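Local structure of probable chitinase A (Chromobacterium violaceum, 4TX8) at residues Val102-His107 with Leu286-Val291; Leu252-Glu257 with Asp280-Asp285; Lys368-Leu373 with Arg392-Trp397. The protein probably hydrolyses chitin as an endo-acting family 18 glycoside hydrolase and is likely to bind chitin through a separate carbohydrate-binding module. All coordinates share one frame; numbering follows the deposited sequence.

Contact 1 (Val102-His107 with Leu286-Val291)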
loop_
_atom_site.group_PDB
_atom_site.type_symbol
_atom_site.label_atom_id
_atom_site.label_comp_id
_atom_site.label_asym_id
_atom_site.label_seq_id
_atom_site.Cartn_x
_atom_site.Cartn_y
_atom_site.Cartn_z
ATOM N N VAL A 102 -14.451 -8.169 -6.260
ATOM C CA VAL A 102 -14.750 -8.519 -4.880
ATOM C C VAL A 102 -15.257 -7.278 -4.150
ATOM O O VAL A 102 -14.702 -6.193 -4.319
ATOM C CB VAL A 102 -13.503 -9.074 -4.170
ATOM C CG1 VAL A 102 -13.881 -9.767 -2.871
ATOM C CG2 VAL A 102 -12.772 -10.030 -5.091
ATOM N N PRO A 103 -16.327 -7.425 -3.356
ATOM C CA PRO A 103 -16.873 -6.273 -2.629
ATOM C C PRO A 103 -15.976 -5.803 -1.484
ATOM O O PRO A 103 -15.709 -6.570 -0.562
ATOM C CB PRO A 103 -18.206 -6.801 -2.080
ATOM C CG PRO A 103 -18.523 -8.011 -2.908
ATOM C CD PRO A 103 -17.195 -8.608 -3.246
ATOM N N PHE A 104 -15.511 -4.560 -1.553
ATOM C CA PHE A 104 -14.846 -3.933 -0.413
ATOM C C PHE A 104 -15.103 -2.427 -0.463
ATOM O O PHE A 104 -15.762 -1.954 -1.389
ATOM C CB PHE A 104 -13.344 -4.271 -0.377
ATOM C CG PHE A 104 -12.553 -3.774 -1.560
ATOM C CD1 PHE A 104 -12.674 -4.372 -2.805
ATOM C CD2 PHE A 104 -11.647 -2.734 -1.412
ATOM C CE1 PHE A 104 -11.932 -3.923 -3.885
ATOM C CE2 PHE A 104 -10.897 -2.280 -2.484
ATOM C CZ PHE A 104 -11.041 -2.874 -3.723
ATOM N N ALA A 105 -14.621 -1.693 0.539
ATOM C CA ALA A 105 -14.982 -0.282 0.720
ATOM C C ALA A 105 -14.897 0.514 -0.579
ATOM O O ALA A 105 -13.848 0.554 -1.223
ATOM C CB ALA A 105 -14.099 0.359 1.789
ATOM N N LYS A 106 -16.020 1.121 -0.962
ATOM C CA LYS A 106 -16.116 1.890 -2.201
ATOM C C LYS A 106 -15.012 2.936 -2.278
ATOM O O LYS A 106 -14.336 3.068 -3.296
ATOM C CB LYS A 106 -17.488 2.562 -2.313
ATOM C CG LYS A 106 -17.697 3.327 -3.612
ATOM C CD LYS A 106 -19.037 4.051 -3.626
ATOM C CE LYS A 106 -19.263 4.777 -4.947
ATOM N NZ LYS A 106 -20.500 5.612 -4.926
ATOM N N HIS A 107 -14.830 3.669 -1.187
ATOM C CA HIS A 107 -13.720 4.600 -1.072
ATOM C C HIS A 107 -12.813 4.118 0.048
ATOM O O HIS A 107 -13.067 4.370 1.226
ATOM C CB HIS A 107 -14.229 6.018 -0.830
ATOM C CG HIS A 107 -15.175 6.495 -1.885
ATOM N ND1 HIS A 107 -16.422 7.005 -1.595
ATOM C CD2 HIS A 107 -15.065 6.516 -3.235
ATOM C CE1 HIS A 107 -17.036 7.328 -2.720
ATOM N NE2 HIS A 107 -16.234 7.042 -3.730
ATOM N N LEU A 286 -8.253 -7.782 -11.476
ATOM C CA LEU A 286 -7.661 -6.746 -10.636
ATOM C C LEU A 286 -8.696 -6.036 -9.764
ATOM O O LEU A 286 -9.621 -5.408 -10.279
ATOM C CB LEU A 286 -6.924 -5.729 -11.511
ATOM C CG LEU A 286 -6.275 -4.528 -10.821
ATOM C CD1 LEU A 286 -5.202 -4.976 -9.841
ATOM C CD2 LEU A 286 -5.696 -3.581 -11.860
ATOM N N SER A 287 -8.539 -6.137 -8.445
ATOM C CA SER A 287 -9.427 -5.441 -7.516
ATOM C C SER A 287 -9.066 -3.961 -7.440
ATOM O O SER A 287 -9.936 -3.093 -7.543
ATOM C CB SER A 287 -9.366 -6.065 -6.120
ATOM O OG SER A 287 -9.528 -7.470 -6.172
ATOM N N VAL A 288 -7.780 -3.675 -7.247
ATOM C CA VAL A 288 -7.301 -2.296 -7.259
ATOM C C VAL A 288 -5.803 -2.235 -7.544
ATOM O O VAL A 288 -5.027 -3.040 -7.036
ATOM C CB VAL A 288 -7.603 -1.566 -5.917
ATOM C CG1 VAL A 288 -6.981 -2.300 -4.737
ATOM C CG2 VAL A 288 -7.121 -0.118 -5.964
ATOM N N ILE A 289 -5.397 -1.297 -8.390
ATOM C CA ILE A 289 -3.982 -0.994 -8.513
ATOM C C ILE A 289 -3.721 0.363 -7.881
ATOM O O ILE A 289 -4.383 1.349 -8.200
ATOM C CB ILE A 289 -3.491 -1.004 -9.978
ATOM C CG1 ILE A 289 -2.030 -0.548 -10.040
ATOM C CG2 ILE A 289 -4.377 -0.135 -10.870
ATOM C CD1 ILE A 289 -1.402 -0.668 -11.408
ATOM N N HIS A 290 -2.780 0.399 -6.946
ATOM C CA HIS A 290 -2.372 1.654 -6.337
ATOM C C HIS A 290 -0.884 1.862 -6.563
ATOM O O HIS A 290 -0.042 1.370 -5.806
ATOM C CB HIS A 290 -2.718 1.686 -4.847
ATOM C CG HIS A 290 -2.658 0.348 -4.178
ATOM N ND1 HIS A 290 -1.519 -0.424 -4.153
ATOM C CD2 HIS A 290 -3.601 -0.346 -3.495
ATOM C CE1 HIS A 290 -1.761 -1.542 -3.487
ATOM N NE2 HIS A 290 -3.015 -1.518 -3.077
ATOM N N VAL A 291 -0.575 2.579 -7.636
ATOM C CA VAL A 291 0.797 2.868 -8.012
ATOM C C VAL A 291 1.485 3.666 -6.906
ATOM O O VAL A 291 0.874 4.517 -6.261
ATOM C CB VAL A 291 0.847 3.628 -9.359
ATOM C CG1 VAL A 291 2.167 4.362 -9.543
ATOM C CG2 VAL A 291 0.605 2.663 -10.510
#

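Contact 2 (Leu252-Glu257 with Asp280-Asp285). With CA (calcium ion), chain D.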
loop_
_atom_site.group_PDB
_atom_site.type_symbol
_atom_site.label_atom_id
_atom_site.label_comp_id
_atom_site.label_asym_id
_atom_site.label_seq_id
_atom_site.Cartn_x
_atom_site.Cartn_y
_atom_site.Cartn_z
ATOM N N LEU A 252 -7.203 -9.150 -5.494
ATOM C CA LEU A 252 -5.926 -8.941 -6.166
ATOM C C LEU A 252 -5.582 -7.462 -6.253
ATOM O O LEU A 252 -6.316 -6.682 -6.856
ATOM C CB LEU A 252 -5.942 -9.551 -7.571
ATOM C CG LEU A 252 -4.712 -9.250 -8.435
ATOM C CD1 LEU A 252 -3.441 -9.823 -7.810
ATOM C CD2 LEU A 252 -4.902 -9.771 -9.854
ATOM N N SER A 253 -4.463 -7.078 -5.647
ATOM C CA SER A 253 -3.986 -5.711 -5.779
ATOM C C SER A 253 -2.552 -5.675 -6.284
ATOM O O SER A 253 -1.811 -6.652 -6.168
ATOM C CB SER A 253 -4.090 -4.963 -4.449
ATOM O OG SER A 253 -3.251 -5.538 -3.466
ATOM N N MET A 254 -2.178 -4.539 -6.859
ATOM C CA MET A 254 -0.827 -4.322 -7.354
ATOM C C MET A 254 -0.315 -2.984 -6.859
ATOM O O MET A 254 -1.052 -1.997 -6.845
ATOM C CB MET A 254 -0.785 -4.352 -8.880
ATOM C CG MET A 254 -1.367 -5.602 -9.510
ATOM S SD MET A 254 -1.467 -5.406 -11.297
ATOM C CE MET A 254 -2.184 -6.991 -11.762
ATOM N N ALA A 255 0.953 -2.944 -6.467
ATOM C CA ALA A 255 1.554 -1.690 -6.031
ATOM C C ALA A 255 2.887 -1.415 -6.721
ATOM O O ALA A 255 3.906 -1.270 -6.054
ATOM C CB ALA A 255 1.739 -1.697 -4.518
ATOM N N PRO A 256 2.886 -1.322 -8.059
ATOM C CA PRO A 256 4.158 -1.057 -8.733
ATOM C C PRO A 256 4.542 0.421 -8.685
ATOM O O PRO A 256 3.670 1.283 -8.590
ATOM C CB PRO A 256 3.890 -1.508 -10.168
ATOM C CG PRO A 256 2.434 -1.295 -10.351
ATOM C CD PRO A 256 1.769 -1.427 -9.014
ATOM N N GLU A 257 5.839 0.698 -8.736
ATOM C CA GLU A 257 6.339 2.064 -8.808
ATOM C C GLU A 257 6.035 2.631 -10.188
ATOM O O GLU A 257 6.020 1.887 -11.170
ATOM C CB GLU A 257 7.836 2.091 -8.507
ATOM C CG GLU A 257 8.172 1.411 -7.189
ATOM C CD GLU A 257 9.660 1.276 -6.941
ATOM O OE1 GLU A 257 10.402 2.250 -7.183
ATOM O OE2 GLU A 257 10.087 0.188 -6.500
ATOM N N ASP A 280 -2.602 -5.604 -17.932
ATOM C CA ASP A 280 -3.518 -5.892 -19.029
ATOM C C ASP A 280 -4.009 -7.335 -18.968
ATOM O O ASP A 280 -5.198 -7.601 -19.133
ATOM C CB ASP A 280 -2.846 -5.617 -20.377
ATOM C CG ASP A 280 -3.777 -5.855 -21.549
ATOM O OD1 ASP A 280 -4.949 -5.424 -21.483
ATOM O OD2 ASP A 280 -3.337 -6.484 -22.536
ATOM N N GLY A 281 -3.089 -8.262 -18.716
ATOM C CA GLY A 281 -3.428 -9.670 -18.628
ATOM C C GLY A 281 -4.325 -10.024 -17.455
ATOM O O GLY A 281 -5.044 -11.015 -17.503
ATOM N N LEU A 282 -4.288 -9.215 -16.399
ATOM C CA LEU A 282 -5.058 -9.504 -15.192
ATOM C C LEU A 282 -6.177 -8.498 -14.929
ATOM O O LEU A 282 -6.738 -8.469 -13.833
ATOM C CB LEU A 282 -4.127 -9.551 -13.974
ATOM C CG LEU A 282 -3.141 -10.719 -13.923
ATOM C CD1 LEU A 282 -2.108 -10.504 -12.830
ATOM C CD2 LEU A 282 -3.885 -12.031 -13.708
ATOM N N ARG A 283 -6.510 -7.680 -15.926
ATOM C CA ARG A 283 -7.438 -6.572 -15.710
ATOM C C ARG A 283 -8.826 -7.033 -15.258
ATOM O O ARG A 283 -9.492 -6.335 -14.494
ATOM C CB ARG A 283 -7.560 -5.708 -16.975
ATOM C CG ARG A 283 -8.216 -6.382 -18.170
ATOM C CD ARG A 283 -8.473 -5.377 -19.292
ATOM N NE ARG A 283 -7.258 -4.671 -19.696
ATOM C CZ ARG A 283 -7.062 -3.362 -19.547
ATOM N NH1 ARG A 283 -8.006 -2.602 -19.010
ATOM N NH2 ARG A 283 -5.923 -2.809 -19.944
ATOM N N ASP A 284 -9.255 -8.209 -15.710
ATOM C CA ASP A 284 -10.557 -8.738 -15.308
ATOM C C ASP A 284 -10.551 -9.180 -13.848
ATOM O O ASP A 284 -11.602 -9.287 -13.217
ATOM C CB ASP A 284 -10.968 -9.911 -16.201
ATOM C CG ASP A 284 -11.242 -9.488 -17.633
ATOM O OD1 ASP A 284 -11.688 -8.340 -17.843
ATOM O OD2 ASP A 284 -11.009 -10.305 -18.550
ATOM N N ASP A 285 -9.360 -9.431 -13.315
ATOM C CA ASP A 285 -9.222 -9.956 -11.961
ATOM C C ASP A 285 -8.741 -8.907 -10.963
ATOM O O ASP A 285 -8.806 -9.119 -9.754
ATOM C CB ASP A 285 -8.260 -11.143 -11.963
ATOM C CG ASP A 285 -8.754 -12.283 -12.826
ATOM O OD1 ASP A 285 -9.915 -12.697 -12.642
ATOM O OD2 ASP A 285 -7.988 -12.755 -13.693
HETATM CA CA CA D . 6.192 -1.975 -5.757
HETATM O O HOH W 1 8.491 -1.521 -4.761
#

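Contact 3 (Lys368-Leu373 with Arg392-Trp397)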
loop_
_atom_site.group_PDB
_atom_site.type_symbol
_atom_site.label_atom_id
_atom_site.label_comp_id
_atom_site.label_asym_id
_atom_site.label_seq_id
_atom_site.Cartn_x
_atom_site.Cartn_y
_atom_site.Cartn_z
ATOM N N LYS A 368 -7.388 16.982 -1.607
ATOM C CA LYS A 368 -7.556 17.739 -2.846
ATOM C C LYS A 368 -7.578 16.824 -4.065
ATOM O O LYS A 368 -8.406 16.993 -4.961
ATOM C CB LYS A 368 -6.443 18.775 -3.002
ATOM C CG LYS A 368 -6.733 20.120 -2.357
ATOM C CD LYS A 368 -5.523 21.037 -2.458
ATOM C CE LYS A 368 -4.952 21.040 -3.870
ATOM N NZ LYS A 368 -3.595 21.651 -3.926
ATOM N N ALA A 369 -6.665 15.858 -4.098
ATOM C CA ALA A 369 -6.605 14.907 -5.204
ATOM C C ALA A 369 -7.872 14.053 -5.265
ATOM O O ALA A 369 -8.383 13.764 -6.347
ATOM C CB ALA A 369 -5.368 14.021 -5.082
ATOM N N LEU A 370 -8.383 13.663 -4.101
ATOM C CA LEU A 370 -9.588 12.840 -4.032
ATOM C C LEU A 370 -10.827 13.565 -4.553
ATOM O O LEU A 370 -11.531 13.047 -5.417
ATOM C CB LEU A 370 -9.836 12.374 -2.597
ATOM C CG LEU A 370 -8.932 11.253 -2.084
ATOM C CD1 LEU A 370 -9.214 10.980 -0.613
ATOM C CD2 LEU A 370 -9.118 9.991 -2.918
ATOM N N THR A 371 -11.097 14.754 -4.019
ATOM C CA THR A 371 -12.273 15.515 -4.433
ATOM C C THR A 371 -12.191 15.915 -5.905
ATOM O O THR A 371 -13.205 15.960 -6.598
ATOM C CB THR A 371 -12.465 16.781 -3.577
ATOM O OG1 THR A 371 -11.371 17.683 -3.792
ATOM C CG2 THR A 371 -12.547 16.418 -2.102
ATOM N N CYS A 372 -10.980 16.201 -6.377
ATOM C CA CYS A 372 -10.767 16.520 -7.785
ATOM C C CYS A 372 -11.143 15.332 -8.658
ATOM O O CYS A 372 -11.884 15.473 -9.630
ATOM C CB CYS A 372 -9.310 16.921 -8.040
ATOM S SG CYS A 372 -8.894 17.181 -9.785
ATOM N N LEU A 373 -10.636 14.157 -8.300
ATOM C CA LEU A 373 -10.932 12.942 -9.046
ATOM C C LEU A 373 -12.412 12.564 -8.974
ATOM O O LEU A 373 -13.004 12.181 -9.982
ATOM C CB LEU A 373 -10.068 11.785 -8.536
ATOM C CG LEU A 373 -8.602 11.785 -8.981
ATOM C CD1 LEU A 373 -7.763 10.851 -8.117
ATOM C CD2 LEU A 373 -8.487 11.395 -10.446
ATOM N N ARG A 392 -11.443 4.454 -6.341
ATOM C CA ARG A 392 -11.309 3.536 -5.208
ATOM C C ARG A 392 -10.680 4.175 -3.966
ATOM O O ARG A 392 -11.130 3.922 -2.850
ATOM C CB ARG A 392 -10.504 2.299 -5.613
ATOM C CG ARG A 392 -10.428 1.230 -4.523
ATOM C CD ARG A 392 -11.815 0.708 -4.130
ATOM N NE ARG A 392 -12.404 -0.137 -5.167
ATOM C CZ ARG A 392 -13.465 -0.919 -4.989
ATOM N NH1 ARG A 392 -14.066 -0.972 -3.807
ATOM N NH2 ARG A 392 -13.928 -1.655 -5.992
ATOM N N GLY A 393 -9.642 4.988 -4.142
ATOM C CA GLY A 393 -9.116 5.735 -3.012
ATOM C C GLY A 393 -7.610 5.857 -2.847
ATOM O O GLY A 393 -6.896 6.257 -3.770
ATOM N N VAL A 394 -7.134 5.521 -1.648
ATOM C CA VAL A 394 -5.769 5.830 -1.232
ATOM C C VAL A 394 -5.050 4.626 -0.617
ATOM O O VAL A 394 -5.617 3.906 0.208
ATOM C CB VAL A 394 -5.759 6.990 -0.204
ATOM C CG1 VAL A 394 -4.337 7.323 0.242
ATOM C CG2 VAL A 394 -6.442 8.229 -0.778
ATOM N N MET A 395 -3.801 4.413 -1.027
ATOM C CA MET A 395 -2.926 3.444 -0.372
ATOM C C MET A 395 -1.768 4.169 0.300
ATOM O O MET A 395 -1.296 5.189 -0.206
ATOM C CB MET A 395 -2.395 2.413 -1.377
ATOM C CG MET A 395 -1.358 1.432 -0.820
ATOM S SD MET A 395 0.344 2.065 -0.808
ATOM C CE MET A 395 0.960 1.467 -2.388
ATOM N N THR A 396 -1.305 3.633 1.431
ATOM C CA THR A 396 -0.141 4.182 2.123
ATOM C C THR A 396 0.803 3.145 2.696
ATOM O O THR A 396 0.371 2.134 3.246
ATOM C CB THR A 396 -0.530 5.072 3.317
ATOM O OG1 THR A 396 -1.954 5.180 3.403
ATOM C CG2 THR A 396 0.090 6.418 3.177
ATOM N N TRP A 397 2.094 3.432 2.585
ATOM C CA TRP A 397 3.092 2.837 3.454
ATOM C C TRP A 397 3.318 3.818 4.598
ATOM O O TRP A 397 3.885 4.882 4.370
ATOM C CB TRP A 397 4.397 2.582 2.704
ATOM C CG TRP A 397 5.428 1.856 3.506
ATOM C CD1 TRP A 397 6.406 2.406 4.284
ATOM C CD2 TRP A 397 5.584 0.437 3.609
ATOM N NE1 TRP A 397 7.164 1.415 4.864
ATOM C CE2 TRP A 397 6.677 0.196 4.468
ATOM C CE3 TRP A 397 4.906 -0.653 3.058
ATOM C CZ2 TRP A 397 7.105 -1.089 4.788
ATOM C CZ3 TRP A 397 5.335 -1.934 3.379
ATOM C CH2 TRP A 397 6.423 -2.139 4.236
#

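Contact 1 (Val102-His107 with Leu286-Val291)
The phenyl ring of Phe-104 meets Ser-287 at its rim, where two backbone carbonyls lie near the ring plane. From the ring's own segment Val-102 O comes to 3.1 Å from CD1 of Phe-104, the closer of the two. The approach of Ser-287 O to CZ of Phe-104 is long at 4.0 Å and at most weakly polar. The guanidinium of Arg-392 lies over one face in a cation-pi contact, and Tyr-251 and the phenyl ring meet edge-to-face.

CG of Phe-104 sits between the backbone N and the carbonyl carbon (chi1 63°), which swings the ring out of the loop toward residues 287 and 288. There CE1 of Phe-104 touches CB of Ser-287 at 4.0 Å. CG1 of Val-288 reaches CZ of Phe-104 at 4.2 Å, coming in obliquely.

Val-102 contributes more loosely: its CG2 lies 4.3 Å from OG of Ser-287. That hydroxyl has its polar partner on the neighbouring strand, accepting a hydrogen bond from Leu-252 N. The serine therefore presents CB to the phenyl ring while its oxygen is held by the sheet.

Residues 102-107 run in without regular structure just ahead of strand 108-114, whereas Val-288 opens strand 288-292. The loop consequently crosses the end of the sheet where the parallel strands begin, with Phe-104 also touching Lys-176 at the start of strand 176-182. The arrangement is consistent with a loop covering the N-terminal end of the (beta/alpha)8 (TIM) barrel of the GH18 catalytic domain.

Contact 2 (Leu252-Glu257 with Asp280-Asp285)
Met-254 points its terminal methyl at Leu-282, and this contact belongs to a beta-alpha-beta unit of the TIM barrel: strand 251-254, helix 276-281 and strand 288-292. The two side chains cross obliquely. CE of Met-254 reaches CD1 of Leu-282 at 3.7 Å and also lies against CB of the same leucine. The methionine attains this because its chain is extended beyond CG (chi2 172°, chi3 -180°), carrying the methyl well out from the strand.

Leu-252, two residues earlier on the same side of the strand, comes to Leu-282 with the CD2 branch, 4.1 Å from CD1 of Leu-282. The two strand residues thus share one leucine, which sits just where the helix gives way to the loop. Val-236 and Val-239 of helix 230-246 also touch Leu-282.

Past that point the chain turns back toward the strand, and CB of Leu-252 packs 3.6 Å from Asp-285 O. The carboxylate of Asp-285 leads away from the strand and forms a salt bridge with Lys-243. On the outer side of the turn, Arg-283 grips Asp-280 side-on: NE and NH2 both donate to OD1 of Asp-280, the NE bond being 3.0 Å. This links the last turn of the helix to the loop after it.

Beyond the apolar patch the strand segment leads to the calcium ion, which is also bound by Asp-218 and Glu-220 of the GH18 signature DxxDxDxE. Ala-255 O coordinates calcium at 2.4 Å, and a water 2.5 Å from the metal lies 2.9 Å from OE2 of Glu-257, within hydrogen-bonding distance.

Contact 3 (Lys368-Leu373 with Arg392-Trp397)
Apolar contact between Leu-370 and Val-394 carries this pairing of helix with strand. The two side chains cross at about a right angle, and CG2 of Val-394 fits into the fork of the leucine: it is 3.9 Å from CD1 of Leu-370 and equally 3.9 Å from CD2 of Leu-370, with CG just behind at 4.1 Å. CG1 of Val-394 is anti to the backbone N (chi1 180°), which leaves CG2 as the branch facing the leucine.

A second contact joins side chain to backbone. CD2 of Leu-370 also rests 4.3 Å from CA of Gly-393, whose backbone (phi 138°, psi -128°) takes a conformation open to glycine because it has no CB to meet the preceding carbonyl O.

Covalent and polar links hold each segment to its own surroundings. A disulfide ties Cys-372, within the helix, to Cys-379 in the chain that follows it, and Thr-371 OG1 is hydrogen-bonded to Gln-377 O. Ahead of the strand, Arg-392 donates from NE to Asp-343 O and from NH1 to Ala-105 O.

In the fold, helix 363-375 connects the parallel neighbours 345-350 and 393-397 as a beta-alpha-beta crossover. Phe-347 touches both Leu-370 and Val-394, so the helix packs over both strands; Ala-369, Cys-372 and Leu-373 also touch helix 313-325, and strand 393-397 closes the barrel by pairing with strand 108-114.

Overall arrangement
All three contacts are buried and reach the same barrel sheet, yet they lie on different faces of it. Contact 1 lies inside the barrel at the end where strands begin, combining an aromatic ring with carbonyl oxygens and one arginine. Contacts 2 and 3 are on the outer face, where aliphatic side chains and a methionine seat helices against strands; only contact 2 continues toward the metal at the opposite, C-terminal strand end. Strands 251-254 and 288-292 are neighbours, so contacts 1 and 2 are joined by Ser-287 N to Leu-252 O (2.8 Å). Arg-392, ahead of strand 393-397, ties contact 3 to contact 1 through Ala-105 O.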